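Side-chain contact in flavin adenine dinucleotide synthase (Saccharomyces cerevisiae, PDB 2WSI), which catalyses the adenylation of flavin mononucleotide by ATP, releasing diphosphate and forming the coenzyme flavin adenine dinucleotide: residues L72-L77 with Q100-V105. Residues are numbered along the deposited sequence; the frame is centred on the assembly and turned at random.
Sequences LYLSCL and QRLPTV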
ATOM      1  N   LEU A  72       4.254   1.309   6.684  1.00  7.67           N
ATOM      2  CA  LEU A  72       4.090   0.866   8.086  1.00  9.19           C
ATOM      3  C   LEU A  72       5.007  -0.316   8.433  1.00  8.41           C
ATOM      4  O   LEU A  72       5.577  -0.393   9.522  1.00  7.01           O
ATOM      5  CB  LEU A  72       2.623   0.495   8.373  1.00  3.79           C
ATOM      6  CG  LEU A  72       1.687   1.688   8.183  1.00  7.86           C
ATOM      7  CD1 LEU A  72       0.247   1.180   8.236  1.00  9.69           C
ATOM      8  CD2 LEU A  72       1.965   2.757   9.246  1.00 11.07           C
ATOM      9  N   TYR A  73       5.159  -1.223   7.481  1.00  6.47           N
ATOM     10  CA  TYR A  73       5.952  -2.425   7.658  1.00  5.92           C
ATOM     11  C   TYR A  73       7.420  -2.031   7.846  1.00  7.44           C
ATOM     12  O   TYR A  73       8.103  -2.540   8.744  1.00  7.01           O
ATOM     13  CB  TYR A  73       5.813  -3.281   6.400  1.00  6.89           C
ATOM     14  CG  TYR A  73       6.350  -4.692   6.508  1.00  9.86           C
ATOM     15  CD1 TYR A  73       5.556  -5.702   7.053  1.00 14.15           C
ATOM     16  CD2 TYR A  73       7.603  -5.027   6.036  1.00  8.84           C
ATOM     17  CE1 TYR A  73       5.992  -6.998   7.127  1.00 10.42           C
ATOM     18  CE2 TYR A  73       8.080  -6.346   6.110  1.00 12.76           C
ATOM     19  CZ  TYR A  73       7.248  -7.331   6.655  1.00 13.86           C
ATOM     20  OH  TYR A  73       7.636  -8.652   6.737  1.00 14.68           O
ATOM     21  N   LEU A  74       7.888  -1.098   7.021  1.00  8.13           N
ATOM     22  CA  LEU A  74       9.272  -0.617   7.120  1.00  7.33           C
ATOM     23  C   LEU A  74       9.485   0.110   8.428  1.00  8.56           C
ATOM     24  O   LEU A  74      10.520  -0.040   9.063  1.00  8.57           O
ATOM     25  CB  LEU A  74       9.614   0.314   5.935  1.00  6.63           C
ATOM     26  CG  LEU A  74       9.780  -0.476   4.618  1.00  9.05           C
ATOM     27  CD1 LEU A  74       9.748   0.438   3.419  1.00 11.85           C
ATOM     28  CD2 LEU A  74      11.061  -1.316   4.673  1.00 15.75           C
ATOM     29  N   SER A  75       8.503   0.901   8.836  1.00  8.28           N
ATOM     30  CA  SER A  75       8.578   1.520  10.151  1.00  8.19           C
ATOM     31  C   SER A  75       8.749   0.484  11.264  1.00  9.74           C
ATOM     32  O   SER A  75       9.593   0.643  12.164  1.00 13.26           O
ATOM     33  CB  SER A  75       7.330   2.365  10.407  1.00 15.60           C
ATOM     34  OG  SER A  75       7.398   2.924  11.702  1.00 20.23           O
ATOM     35  N   CYS A  76       7.966  -0.584  11.207  1.00  8.44           N
ATOM     36  CA  CYS A  76       8.084  -1.666  12.199  1.00 10.45           C
ATOM     37  C   CYS A  76       9.379  -2.452  12.060  1.00 14.70           C
ATOM     38  O   CYS A  76       9.914  -3.001  13.048  1.00 11.05           O
ATOM     39  CB  CYS A  76       6.896  -2.614  12.083  1.00 10.16           C
ATOM     40  SG  CYS A  76       5.367  -1.817  12.627  1.00 11.49           S
ATOM     41  N   LEU A  77       9.897  -2.518  10.840  1.00  7.68           N
ATOM     42  CA  LEU A  77      11.179  -3.213  10.631  1.00  8.24           C
ATOM     43  C   LEU A  77      12.305  -2.463  11.377  1.00  8.24           C
ATOM     44  O   LEU A  77      13.206  -3.067  12.001  1.00  9.34           O
ATOM     45  CB  LEU A  77      11.464  -3.316   9.122  1.00  9.46           C
ATOM     46  CG  LEU A  77      12.739  -4.058   8.761  1.00 18.08           C
ATOM     47  CD1 LEU A  77      12.663  -5.460   9.309  1.00 20.65           C
ATOM     48  CD2 LEU A  77      12.973  -4.068   7.226  1.00 19.19           C
ATOM     49  N   GLN A 100      20.849  -5.523   3.071  1.00 18.85           N
ATOM     50  CA  GLN A 100      20.119  -6.467   2.246  1.00 16.74           C
ATOM     51  C   GLN A 100      18.836  -5.829   1.695  1.00 20.94           C
ATOM     52  O   GLN A 100      18.508  -4.690   2.023  1.00 14.10           O
ATOM     53  CB  GLN A 100      19.724  -7.688   3.081  1.00 22.69           C
ATOM     54  CG  GLN A 100      18.737  -7.346   4.209  1.00 20.62           C
ATOM     55  CD  GLN A 100      18.088  -8.585   4.776  1.00 22.34           C
ATOM     56  OE1 GLN A 100      18.574  -9.143   5.750  1.00 22.30           O
ATOM     57  NE2 GLN A 100      16.988  -9.042   4.145  1.00 19.63           N
ATOM     58  N   ARG A 101      18.095  -6.592   0.895  1.00 17.63           N
ATOM     59  CA  ARG A 101      16.829  -6.122   0.323  1.00 12.54           C
ATOM     60  C   ARG A 101      15.644  -6.882   0.935  1.00 17.10           C
ATOM     61  O   ARG A 101      15.808  -7.985   1.452  1.00 16.30           O
ATOM     62  CB  ARG A 101      16.854  -6.309  -1.195  1.00 19.31           C
ATOM     63  CG  ARG A 101      18.084  -5.649  -1.836  1.00 20.58           C
ATOM     64  CD  ARG A 101      18.007  -5.600  -3.339  1.00 25.64           C
ATOM     65  NE  ARG A 101      18.061  -6.938  -3.905  1.00 24.91           N
ATOM     66  CZ  ARG A 101      18.042  -7.211  -5.207  1.00 35.29           C
ATOM     67  NH1 ARG A 101      17.988  -6.228  -6.103  1.00 34.35           N
ATOM     68  NH2 ARG A 101      18.096  -8.471  -5.609  1.00 32.02           N
ATOM     69  N   LEU A 102      14.461  -6.271   0.888  1.00 13.59           N
ATOM     70  CA  LEU A 102      13.255  -6.832   1.503  1.00 10.88           C
ATOM     71  C   LEU A 102      12.553  -7.774   0.524  1.00 12.89           C
ATOM     72  O   LEU A 102      12.180  -7.364  -0.566  1.00  9.57           O
ATOM     73  CB  LEU A 102      12.286  -5.694   1.858  1.00 10.22           C
ATOM     74  CG  LEU A 102      11.170  -6.097   2.822  1.00 13.92           C
ATOM     75  CD1 LEU A 102      11.753  -6.351   4.208  1.00  9.30           C
ATOM     76  CD2 LEU A 102      10.099  -5.003   2.906  1.00 12.73           C
ATOM     77  N   PRO A 103      12.358  -9.036   0.911  1.00 11.10           N
ATOM     78  CA  PRO A 103      11.768  -9.956  -0.063  1.00 12.42           C
ATOM     79  C   PRO A 103      10.331  -9.582  -0.411  1.00 15.65           C
ATOM     80  O   PRO A 103       9.497  -9.431   0.486  1.00 10.09           O
ATOM     81  CB  PRO A 103      11.786 -11.309   0.652  1.00 13.33           C
ATOM     82  CG  PRO A 103      12.758 -11.157   1.779  1.00 20.41           C
ATOM     83  CD  PRO A 103      12.772  -9.712   2.159  1.00 16.83           C
ATOM     84  N   THR A 104      10.050  -9.494  -1.705  1.00  9.91           N
ATOM     85  CA  THR A 104       8.818  -8.888  -2.173  1.00 10.61           C
ATOM     86  C   THR A 104       8.357  -9.661  -3.391  1.00 12.11           C
ATOM     87  O   THR A 104       9.184 -10.179  -4.143  1.00  8.75           O
ATOM     88  CB  THR A 104       9.046  -7.394  -2.540  1.00 11.92           C
ATOM     89  OG1 THR A 104       9.534  -6.682  -1.390  1.00 16.36           O
ATOM     90  CG2 THR A 104       7.738  -6.725  -3.061  1.00  9.55           C
ATOM     91  N   VAL A 105       7.041  -9.756  -3.582  1.00  9.23           N
ATOM     92  CA  VAL A 105       6.507 -10.479  -4.724  1.00 11.36           C
ATOM     93  C   VAL A 105       5.496  -9.613  -5.441  1.00 14.44           C
ATOM     94  O   VAL A 105       4.615  -9.061  -4.789  1.00  8.87           O
ATOM     95  CB  VAL A 105       5.836 -11.813  -4.309  1.00 16.26           C
ATOM     96  CG1 VAL A 105       4.983 -11.627  -3.077  1.00 17.67           C
ATOM     97  CG2 VAL A 105       4.972 -12.366  -5.457  1.00 14.51           C
TER
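L74 and L102 bring their CA atoms to 9.3 Å, the closest CA pair across helix segment 72-77 and strand segment 102-105, whose axes run nearly antiparallel at 159° and come within 12.2 Å. A single leucine of the strand, L102, bridges this distance, pointing at the helix and dividing its two methyls among three helix residues. Its CD2 meets the Y73 ring obliquely, 4.0 Å from Y73 CD2, and also approaches L74 CD2 at 4.2 Å. The other methyl, L102 CD1, meets L77 CD2 at 4.0 Å, the two leucine side chains passing alongside one another and pointing opposite ways. Y73 carries CG anti to its backbone N (chi1 -169°), which swings the ring off the helix toward the strand; F46 and F58 pack edge-to-face with the same ring. All four residues are buried, and the join is wholly apolar. With an alanine in place of L102 the isobutyl branch is gone, which would probably open a gap between helix and sheet and leave the Y73 ring without its oblique methyl neighbour. Beyond L102, the strand leads to V105, which touches the bound FAD. Helix 64-87 links strand 56-59 to its parallel neighbour 102-106, and its packing on the latter is that of a beta-alpha-beta crossover, here in the HUP-type alpha/beta nucleotide-binding fold of the PAPS reductase family.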